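Long-range contacts in type III effector XopAI (PDB 6K93), which is a secreted bacterial effector with a mono-ADP-ribosyltransferase fold, thought to bind arginine-containing peptides: residues G259-T270 / H305-Q314; V181-E189 / T241-A249. All blocks are in the same frame, centred on the assembly; numbering follows the deposited sequence.

Interaction 1 of 2, residues G259-T270 / H305-Q314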
loop_
_atom_site.group_PDB
_atom_site.type_symbol
_atom_site.label_atom_id
_atom_site.label_comp_id
_atom_site.label_asym_id
_atom_site.label_seq_id
_atom_site.Cartn_x
_atom_site.Cartn_y
_atom_site.Cartn_z
ATOM N N GLY A 259 -21.819 3.761 8.296
ATOM C CA GLY A 259 -22.077 2.494 7.632
ATOM C C GLY A 259 -21.709 2.649 6.182
ATOM O O GLY A 259 -22.284 3.488 5.488
ATOM N N MET A 260 -20.756 1.855 5.722
ATOM C CA MET A 260 -20.151 2.068 4.422
ATOM C C MET A 260 -20.968 1.439 3.292
ATOM O O MET A 260 -21.684 0.442 3.474
ATOM C CB MET A 260 -18.730 1.509 4.432
ATOM C CG MET A 260 -17.865 2.088 5.546
ATOM S SD MET A 260 -17.722 3.886 5.392
ATOM C CE MET A 260 -16.899 3.932 3.826
ATOM N N ALA A 261 -20.829 2.036 2.085
ATOM C CA ALA A 261 -21.606 1.587 0.935
ATOM C C ALA A 261 -21.197 0.196 0.449
ATOM O O ALA A 261 -22.022 -0.532 -0.107
ATOM C CB ALA A 261 -21.475 2.580 -0.200
ATOM N N VAL A 262 -19.934 -0.174 0.615
ATOM C CA VAL A 262 -19.404 -1.471 0.234
ATOM C C VAL A 262 -18.633 -2.015 1.427
ATOM O O VAL A 262 -17.816 -1.305 2.023
ATOM C CB VAL A 262 -18.478 -1.386 -0.984
ATOM C CG1 VAL A 262 -17.990 -2.774 -1.373
ATOM C CG2 VAL A 262 -19.215 -0.767 -2.161
ATOM N N GLU A 263 -18.903 -3.248 1.786
ATOM C CA GLU A 263 -18.150 -3.930 2.829
ATOM C C GLU A 263 -17.529 -5.183 2.253
ATOM O O GLU A 263 -18.056 -5.773 1.309
ATOM C CB GLU A 263 -19.011 -4.322 4.022
ATOM C CG GLU A 263 -19.483 -3.127 4.813
ATOM C CD GLU A 263 -20.469 -3.481 5.917
ATOM O OE1 GLU A 263 -20.865 -4.668 6.056
ATOM O OE2 GLU A 263 -20.844 -2.556 6.671
ATOM N N TRP A 264 -16.415 -5.609 2.847
ATOM C CA TRP A 264 -15.816 -6.877 2.498
ATOM C C TRP A 264 -15.530 -7.696 3.748
ATOM O O TRP A 264 -15.146 -7.155 4.782
ATOM C CB TRP A 264 -14.470 -6.741 1.807
ATOM C CG TRP A 264 -14.302 -6.139 0.471
ATOM C CD1 TRP A 264 -13.882 -6.808 -0.630
ATOM C CD2 TRP A 264 -14.364 -4.748 0.103
ATOM N NE1 TRP A 264 -13.708 -5.938 -1.683
ATOM C CE2 TRP A 264 -14.002 -4.670 -1.261
ATOM C CE3 TRP A 264 -14.697 -3.571 0.778
ATOM C CZ2 TRP A 264 -13.961 -3.460 -1.963
ATOM C CZ3 TRP A 264 -14.682 -2.371 0.073
ATOM C CH2 TRP A 264 -14.307 -2.324 -1.274
ATOM N N GLU A 265 -15.641 -9.011 3.607
ATOM C CA GLU A 265 -15.061 -9.980 4.526
ATOM C C GLU A 265 -14.083 -10.793 3.706
ATOM O O GLU A 265 -14.509 -11.520 2.809
ATOM C CB GLU A 265 -16.106 -10.900 5.154
ATOM C CG GLU A 265 -17.054 -10.209 6.090
ATOM C CD GLU A 265 -17.895 -11.206 6.951
ATOM O OE1 GLU A 265 -18.905 -10.761 7.445
ATOM O OE2 GLU A 265 -17.495 -12.362 7.047
ATOM N N SER A 266 -12.790 -10.624 3.948
ATOM C CA SER A 266 -11.753 -11.281 3.159
ATOM C C SER A 266 -10.947 -12.244 4.018
ATOM O O SER A 266 -10.401 -11.862 5.066
ATOM C CB SER A 266 -10.785 -10.280 2.535
ATOM O OG SER A 266 -11.443 -9.241 1.815
ATOM N N ASN A 267 -10.840 -13.483 3.555
ATOM C CA ASN A 267 -10.008 -14.447 4.255
ATOM C C ASN A 267 -8.568 -14.242 3.849
ATOM O O ASN A 267 -8.221 -14.397 2.681
ATOM C CB ASN A 267 -10.470 -15.869 3.958
ATOM C CG ASN A 267 -11.799 -16.164 4.583
ATOM O OD1 ASN A 267 -11.946 -16.100 5.801
ATOM N ND2 ASN A 267 -12.789 -16.440 3.755
ATOM N N SER A 268 -7.746 -13.881 4.814
ATOM C CA SER A 268 -6.335 -13.632 4.586
ATOM C C SER A 268 -5.525 -14.879 4.876
ATOM O O SER A 268 -5.810 -15.611 5.831
ATOM C CB SER A 268 -5.854 -12.496 5.488
ATOM O OG SER A 268 -4.471 -12.291 5.383
ATOM N N THR A 269 -4.540 -15.129 4.025
ATOM C CA THR A 269 -3.504 -16.115 4.294
ATOM C C THR A 269 -2.136 -15.495 4.493
ATOM O O THR A 269 -1.382 -15.955 5.372
ATOM C CB THR A 269 -3.420 -17.135 3.154
ATOM O OG1 THR A 269 -3.290 -16.479 1.897
ATOM C CG2 THR A 269 -4.640 -17.960 3.159
ATOM N N THR A 270 -1.789 -14.499 3.658
ATOM C CA THR A 270 -0.508 -13.815 3.765
ATOM C C THR A 270 -0.649 -12.305 3.864
ATOM O O THR A 270 0.364 -11.598 3.791
ATOM C CB THR A 270 0.396 -14.156 2.577
ATOM O OG1 THR A 270 -0.125 -13.571 1.385
ATOM C CG2 THR A 270 0.539 -15.653 2.410
ATOM N N HIS A 305 -27.278 0.519 3.020
ATOM C CA HIS A 305 -25.877 0.161 3.224
ATOM C C HIS A 305 -25.760 -1.066 4.123
ATOM O O HIS A 305 -26.502 -1.183 5.109
ATOM C CB HIS A 305 -25.113 1.333 3.836
ATOM C CG HIS A 305 -24.771 2.410 2.846
ATOM N ND1 HIS A 305 -23.839 3.384 3.108
ATOM C CD2 HIS A 305 -25.263 2.673 1.607
ATOM C CE1 HIS A 305 -23.757 4.202 2.068
ATOM N NE2 HIS A 305 -24.619 3.794 1.148
ATOM N N PRO A 306 -24.830 -1.991 3.827
ATOM C CA PRO A 306 -23.957 -1.941 2.644
ATOM C C PRO A 306 -24.700 -2.353 1.383
ATOM O O PRO A 306 -25.312 -3.428 1.363
ATOM C CB PRO A 306 -22.839 -2.939 2.993
ATOM C CG PRO A 306 -23.524 -3.943 3.867
ATOM C CD PRO A 306 -24.600 -3.211 4.625
ATOM N N ARG A 307 -24.674 -1.513 0.344
ATOM C CA ARG A 307 -25.354 -1.892 -0.892
ATOM C C ARG A 307 -24.767 -3.172 -1.464
ATOM O O ARG A 307 -25.487 -3.969 -2.078
ATOM C CB ARG A 307 -25.261 -0.769 -1.921
ATOM C CG ARG A 307 -25.927 0.545 -1.518
ATOM C CD ARG A 307 -27.387 0.367 -1.114
ATOM N NE ARG A 307 -28.204 -0.270 -2.151
ATOM C CZ ARG A 307 -28.686 0.355 -3.216
ATOM N NH1 ARG A 307 -28.444 1.644 -3.409
ATOM N NH2 ARG A 307 -29.413 -0.317 -4.094
ATOM N N LEU A 308 -23.473 -3.387 -1.256
ATOM C CA LEU A 308 -22.771 -4.571 -1.709
ATOM C C LEU A 308 -21.867 -5.047 -0.585
ATOM O O LEU A 308 -21.140 -4.253 0.026
ATOM C CB LEU A 308 -21.944 -4.305 -2.952
ATOM C CG LEU A 308 -22.906 -3.930 -4.089
ATOM C CD1 LEU A 308 -22.242 -3.009 -5.099
ATOM C CD2 LEU A 308 -23.491 -5.194 -4.730
ATOM N N LYS A 309 -21.921 -6.342 -0.302
ATOM C CA LYS A 309 -21.026 -6.964 0.665
ATOM C C LYS A 309 -20.321 -8.127 -0.020
ATOM O O LYS A 309 -20.968 -9.069 -0.508
ATOM C CB LYS A 309 -21.760 -7.443 1.908
ATOM C CG LYS A 309 -20.783 -7.981 2.914
ATOM C CD LYS A 309 -21.431 -8.224 4.254
ATOM C CE LYS A 309 -20.437 -8.850 5.202
ATOM N NZ LYS A 309 -21.077 -9.160 6.523
ATOM N N ILE A 310 -18.995 -8.049 -0.069
ATOM C CA ILE A 310 -18.181 -8.983 -0.831
ATOM C C ILE A 310 -17.515 -9.954 0.125
ATOM O O ILE A 310 -16.829 -9.531 1.054
ATOM C CB ILE A 310 -17.122 -8.227 -1.649
ATOM C CG1 ILE A 310 -17.799 -7.237 -2.601
ATOM C CG2 ILE A 310 -16.197 -9.199 -2.373
ATOM C CD1 ILE A 310 -16.886 -6.133 -3.040
ATOM N N TYR A 311 -17.706 -11.245 -0.107
ATOM C CA TYR A 311 -17.013 -12.300 0.618
ATOM C C TYR A 311 -15.976 -12.906 -0.311
ATOM O O TYR A 311 -16.317 -13.355 -1.404
ATOM C CB TYR A 311 -17.987 -13.374 1.084
ATOM C CG TYR A 311 -19.061 -12.868 2.019
ATOM C CD1 TYR A 311 -20.170 -12.194 1.539
ATOM C CD2 TYR A 311 -18.958 -13.063 3.389
ATOM C CE1 TYR A 311 -21.150 -11.734 2.380
ATOM C CE2 TYR A 311 -19.938 -12.614 4.237
ATOM C CZ TYR A 311 -21.030 -11.951 3.734
ATOM O OH TYR A 311 -22.018 -11.514 4.584
ATOM N N GLN A 312 -14.715 -12.851 0.080
ATOM C CA GLN A 312 -13.671 -13.363 -0.791
ATOM C C GLN A 312 -12.581 -13.996 0.046
ATOM O O GLN A 312 -12.453 -13.724 1.242
ATOM C CB GLN A 312 -13.094 -12.262 -1.684
ATOM C CG GLN A 312 -12.470 -11.128 -0.921
ATOM C CD GLN A 312 -11.924 -10.024 -1.799
ATOM O OE1 GLN A 312 -12.098 -10.039 -3.028
ATOM N NE2 GLN A 312 -11.280 -9.053 -1.180
ATOM N N SER A 313 -11.809 -14.854 -0.606
ATOM C CA SER A 313 -10.736 -15.608 0.030
ATOM C C SER A 313 -9.446 -15.458 -0.748
ATOM O O SER A 313 -9.413 -15.744 -1.946
ATOM C CB SER A 313 -11.098 -17.099 0.129
ATOM O OG SER A 313 -12.225 -17.273 0.966
ATOM N N GLN A 314 -8.381 -15.029 -0.069
ATOM C CA GLN A 314 -7.084 -14.937 -0.724
ATOM C C GLN A 314 -6.624 -16.314 -1.179
ATOM O O GLN A 314 -6.758 -17.314 -0.450
ATOM C CB GLN A 314 -6.055 -14.325 0.210
ATOM C CG GLN A 314 -4.748 -14.056 -0.465
ATOM C CD GLN A 314 -3.682 -13.579 0.484
ATOM O OE1 GLN A 314 -3.850 -13.601 1.704
ATOM N NE2 GLN A 314 -2.570 -13.122 -0.080
HETATM O O HOH W 1 -19.522 -6.592 7.093
#
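E263 to N267 and K309 to S313 pair as parallel neighbours, their ladder running from E263 N to L308 O (3.0 Å) through to Q314 N on N267 O. K309 CB and CG lie beside E263 O, CD passes E263 OE1, and CE reaches E265 OE1. CG stands anti to the backbone N (chi1 -176°) and the chain stays extended, which carries NZ across to E265. K309 NZ forms a salt bridge with E265 OE1 at 2.9 Å, on its anti side and out of the carboxylate plane. A long, flexible lysine suits this partly exposed face; a water joins its NZ, weakly, to E263 OE1.

The face carrying W264, I310, S266 and Q312 is buried. I310 CD1 sits over the five-membered ring of W264, 3.8 Å from its centroid, and V262 CG1 lies over the same face. Q312 NE2 gives S266 OG a nearly straight bond of 3.0 Å in the plane of the glutamine amide. At the far end Q314 OE1 takes the backbone N of T269 and T270, and NE2 reaches T270 OG1. At the near end H305 ND1 donates to G259 O (2.8 Å) while A261 CA lies over the imidazole face. Charge thus serves the accessible face, whereas among those four buried residues apolar packing and a neutral amide-hydroxyl bond join two adjacent strands, 308-315 at the middle of the five-stranded sheet and 262-268 beside it.

Interaction 2 of 2, residues V181-E189 / T241-A249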
loop_
_atom_site.group_PDB
_atom_site.type_symbol
_atom_site.label_atom_id
_atom_site.label_comp_id
_atom_site.label_asym_id
_atom_site.label_seq_id
_atom_site.Cartn_x
_atom_site.Cartn_y
_atom_site.Cartn_z
ATOM N N VAL A 181 -2.082 9.071 -2.560
ATOM C CA VAL A 181 -1.270 9.164 -3.763
ATOM C C VAL A 181 -0.975 7.797 -4.346
ATOM O O VAL A 181 -0.616 7.691 -5.524
ATOM C CB VAL A 181 0.047 9.925 -3.496
ATOM C CG1 VAL A 181 1.094 9.083 -2.830
ATOM C CG2 VAL A 181 0.593 10.534 -4.825
ATOM N N VAL A 182 -1.115 6.732 -3.563
ATOM C CA VAL A 182 -0.606 5.434 -3.985
ATOM C C VAL A 182 -1.653 4.331 -4.030
ATOM O O VAL A 182 -1.465 3.345 -4.749
ATOM C CB VAL A 182 0.578 5.019 -3.075
ATOM C CG1 VAL A 182 0.122 4.827 -1.615
ATOM C CG2 VAL A 182 1.284 3.784 -3.584
ATOM N N GLN A 183 -2.742 4.453 -3.252
ATOM C CA GLN A 183 -3.655 3.322 -3.124
ATOM C C GLN A 183 -4.065 2.778 -4.488
ATOM O O GLN A 183 -4.114 1.555 -4.688
ATOM C CB GLN A 183 -4.898 3.690 -2.329
ATOM C CG GLN A 183 -5.936 2.553 -2.257
ATOM C CD GLN A 183 -6.869 2.654 -1.065
ATOM O OE1 GLN A 183 -7.415 3.705 -0.755
ATOM N NE2 GLN A 183 -7.068 1.520 -0.393
ATOM N N ASP A 184 -4.380 3.662 -5.432
ATOM C CA ASP A 184 -4.955 3.268 -6.715
ATOM C C ASP A 184 -3.996 3.441 -7.889
ATOM O O ASP A 184 -4.438 3.325 -9.043
ATOM C CB ASP A 184 -6.213 4.086 -7.035
ATOM C CG ASP A 184 -7.446 3.677 -6.230
ATOM O OD1 ASP A 184 -7.354 2.750 -5.447
ATOM O OD2 ASP A 184 -8.507 4.302 -6.411
ATOM N N VAL A 185 -2.707 3.683 -7.635
ATOM C CA VAL A 185 -1.825 4.117 -8.717
ATOM C C VAL A 185 -1.614 3.036 -9.772
ATOM O O VAL A 185 -1.293 3.372 -10.920
ATOM C CB VAL A 185 -0.480 4.604 -8.144
ATOM C CG1 VAL A 185 0.379 3.448 -7.628
ATOM C CG2 VAL A 185 0.293 5.456 -9.204
ATOM N N LEU A 186 -1.807 1.750 -9.447
ATOM C CA LEU A 186 -1.688 0.691 -10.444
ATOM C C LEU A 186 -3.033 0.245 -11.011
ATOM O O LEU A 186 -3.066 -0.688 -11.818
ATOM C CB LEU A 186 -0.942 -0.518 -9.854
ATOM C CG LEU A 186 0.510 -0.258 -9.519
ATOM C CD1 LEU A 186 1.184 -1.463 -8.875
ATOM C CD2 LEU A 186 1.297 0.170 -10.767
ATOM N N GLU A 187 -4.137 0.884 -10.624
ATOM C CA GLU A 187 -5.418 0.594 -11.251
ATOM C C GLU A 187 -5.343 0.918 -12.733
ATOM O O GLU A 187 -4.697 1.878 -13.143
ATOM C CB GLU A 187 -6.526 1.413 -10.604
ATOM C CG GLU A 187 -6.920 0.954 -9.204
ATOM C CD GLU A 187 -7.958 -0.125 -9.253
ATOM O OE1 GLU A 187 -7.605 -1.249 -9.647
ATOM O OE2 GLU A 187 -9.141 0.129 -8.936
ATOM N N LYS A 188 -6.049 0.128 -13.538
ATOM C CA LYS A 188 -5.941 0.282 -14.989
ATOM C C LYS A 188 -6.292 1.698 -15.434
ATOM O O LYS A 188 -5.617 2.270 -16.305
ATOM C CB LYS A 188 -6.842 -0.738 -15.691
ATOM C CG LYS A 188 -6.682 -0.785 -17.207
ATOM C CD LYS A 188 -5.673 -1.860 -17.616
ATOM C CE LYS A 188 -4.889 -1.434 -18.853
ATOM N NZ LYS A 188 -3.904 -2.455 -19.308
ATOM N N GLU A 189 -7.358 2.272 -14.876
ATOM C CA GLU A 189 -7.868 3.561 -15.324
ATOM C C GLU A 189 -7.321 4.745 -14.537
ATOM O O GLU A 189 -7.692 5.889 -14.833
ATOM C CB GLU A 189 -9.399 3.581 -15.234
ATOM C CG GLU A 189 -10.102 3.123 -16.498
ATOM C CD GLU A 189 -11.532 2.669 -16.242
ATOM O OE1 GLU A 189 -12.293 3.412 -15.578
ATOM O OE2 GLU A 189 -11.897 1.572 -16.710
ATOM N N THR A 241 -10.567 -12.227 -8.505
ATOM C CA THR A 241 -10.152 -10.843 -8.649
ATOM C C THR A 241 -8.655 -10.768 -8.424
ATOM O O THR A 241 -8.161 -11.153 -7.360
ATOM C CB THR A 241 -10.889 -9.959 -7.641
ATOM O OG1 THR A 241 -12.271 -9.891 -7.981
ATOM C CG2 THR A 241 -10.267 -8.547 -7.577
ATOM N N THR A 242 -7.934 -10.265 -9.422
ATOM C CA THR A 242 -6.541 -9.872 -9.244
ATOM C C THR A 242 -6.564 -8.385 -8.918
ATOM O O THR A 242 -6.803 -7.553 -9.787
ATOM C CB THR A 242 -5.713 -10.172 -10.487
ATOM O OG1 THR A 242 -5.690 -11.589 -10.725
ATOM C CG2 THR A 242 -4.282 -9.692 -10.281
ATOM N N ASP A 243 -6.397 -8.062 -7.645
ATOM C CA ASP A 243 -6.560 -6.703 -7.157
ATOM C C ASP A 243 -5.356 -5.865 -7.569
ATOM O O ASP A 243 -4.208 -6.269 -7.358
ATOM C CB ASP A 243 -6.719 -6.723 -5.631
ATOM C CG ASP A 243 -7.375 -5.453 -5.087
ATOM O OD1 ASP A 243 -7.410 -4.429 -5.798
ATOM O OD2 ASP A 243 -7.873 -5.521 -3.958
ATOM N N ARG A 244 -5.613 -4.739 -8.217
ATOM C CA ARG A 244 -4.542 -3.816 -8.579
ATOM C C ARG A 244 -4.357 -2.708 -7.556
ATOM O O ARG A 244 -3.467 -1.862 -7.727
ATOM C CB ARG A 244 -4.794 -3.247 -9.984
ATOM C CG ARG A 244 -4.901 -4.378 -11.012
ATOM C CD ARG A 244 -4.998 -3.933 -12.461
ATOM N NE ARG A 244 -4.007 -2.943 -12.829
ATOM C CZ ARG A 244 -3.465 -2.837 -14.041
ATOM N NH1 ARG A 244 -3.801 -3.690 -15.005
ATOM N NH2 ARG A 244 -2.577 -1.880 -14.280
ATOM N N ARG A 245 -5.177 -2.699 -6.510
ATOM C CA ARG A 245 -5.087 -1.721 -5.438
ATOM C C ARG A 245 -4.245 -2.231 -4.281
ATOM O O ARG A 245 -4.055 -3.441 -4.097
ATOM C CB ARG A 245 -6.494 -1.343 -4.924
ATOM C CG ARG A 245 -7.378 -0.818 -6.046
ATOM C CD ARG A 245 -8.471 0.209 -5.526
ATOM N NE ARG A 245 -9.132 -0.355 -4.447
ATOM C CZ ARG A 245 -9.589 0.188 -3.303
ATOM N NH1 ARG A 245 -9.574 1.495 -2.959
ATOM N NH2 ARG A 245 -10.116 -0.631 -2.451
ATOM N N PHE A 246 -3.748 -1.278 -3.490
ATOM C CA PHE A 246 -3.361 -1.523 -2.104
ATOM C C PHE A 246 -4.650 -1.644 -1.307
ATOM O O PHE A 246 -5.331 -0.654 -1.034
ATOM C CB PHE A 246 -2.476 -0.409 -1.571
ATOM C CG PHE A 246 -1.145 -0.371 -2.235
ATOM C CD1 PHE A 246 -0.994 0.295 -3.419
ATOM C CD2 PHE A 246 -0.052 -1.031 -1.689
ATOM C CE1 PHE A 246 0.229 0.315 -4.073
ATOM C CE2 PHE A 246 1.147 -1.023 -2.340
ATOM C CZ PHE A 246 1.285 -0.341 -3.532
ATOM N N PHE A 247 -5.006 -2.865 -0.944
ATOM C CA PHE A 247 -6.289 -3.145 -0.316
ATOM C C PHE A 247 -6.099 -3.301 1.187
ATOM O O PHE A 247 -5.354 -4.180 1.644
ATOM C CB PHE A 247 -6.888 -4.423 -0.880
ATOM C CG PHE A 247 -8.250 -4.760 -0.329
ATOM C CD1 PHE A 247 -9.332 -3.901 -0.528
ATOM C CD2 PHE A 247 -8.445 -5.941 0.359
ATOM C CE1 PHE A 247 -10.590 -4.240 -0.028
ATOM C CE2 PHE A 247 -9.695 -6.263 0.854
ATOM C CZ PHE A 247 -10.760 -5.423 0.660
ATOM N N ALA A 248 -6.704 -2.409 1.946
ATOM C CA ALA A 248 -6.570 -2.407 3.392
ATOM C C ALA A 248 -7.788 -3.006 4.072
ATOM O O ALA A 248 -8.924 -2.907 3.599
ATOM C CB ALA A 248 -6.352 -0.995 3.923
ATOM N N ALA A 249 -7.526 -3.636 5.203
ATOM C CA ALA A 249 -8.554 -4.250 6.023
ATOM C C ALA A 249 -8.147 -4.167 7.480
ATOM O O ALA A 249 -7.049 -3.767 7.815
ATOM C CB ALA A 249 -8.781 -5.705 5.596
HETATM O O HOH W 2 -2.523 0.580 -6.845
HETATM O O HOH W 3 -10.266 4.150 -4.461
HETATM O O HOH W 4 -8.476 -3.651 -8.773
#
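V182 meets the ring of F246 at about a right angle, its CG2 3.7 Å from CE1; a branched aliphatic and an aromatic fill this buried spot without polar needs. Q183 follows and ties both its backbone and its side chain to one residue. F246 N donates to Q183 O at 3.1 Å, and Q183 NE2 donates to F246 O at 2.9 Å, nearly straight on to the carbonyl and in the amide plane. With CG anti to the backbone N (chi1 176°) and the chain extended, the amide reaches that carbonyl and passes R245 NH1 with its plane 23° from the guanidinium. Glutamine suits the place because one neutral group can offer an N-H to a backbone acceptor.

D184 lies alongside R245, but the position of its OD1 is doubtful; a water donates to D184 OD2 and accepts, weakly, from R245 NH1. The two overlapping type I turns, V182 to V185 and D184 to E187, then bring L186 O to R244. R244 NE, at 2.6 Å, and NH2, at 2.8 Å, hold L186 O side-on, close to the guanidinium plane. A second water joins Q183 O, L186 N and R244 O. E187 bends at chi2 (-87°), which lays its carboxylate against R245 CG; OE1 receives a water bound to R244 N, and OE2 forms a salt bridge with R234. Beyond it K188 N lies over one face of the R244 guanidinium.

In the facing connection D243 OD1 accepts from R245 N, an Asx turn. R245 turns its own charge to E224 of strand 218-224, and R244 makes a cation-pi contact with W103 of helix 95-109. Helix 194-209 covers both partners, F199 packing on V182 and I203 on F246, where the turns meet the connection from strand 240-242 to strand 247-250.

Interaction 1 joins two adjacent strands of the five-stranded sheet, toward the periphery of the chain, whereas interaction 2 lies nearer its centre and fixes an irregular loop to the link between the two sheets. Each is partly buried, but their means differ: a regular backbone ladder with a partly exposed charged face in interaction 1, and scattered carbonyl grips, bridging waters and arginines in interaction 2. They meet at F247, which stands edge-to-face with W264 and also packs against S266 and Q312. E224 connects them further, pairing its backbone with V262 while its carboxylate holds R245. Strand 218-224 is therefore shared by both contacts.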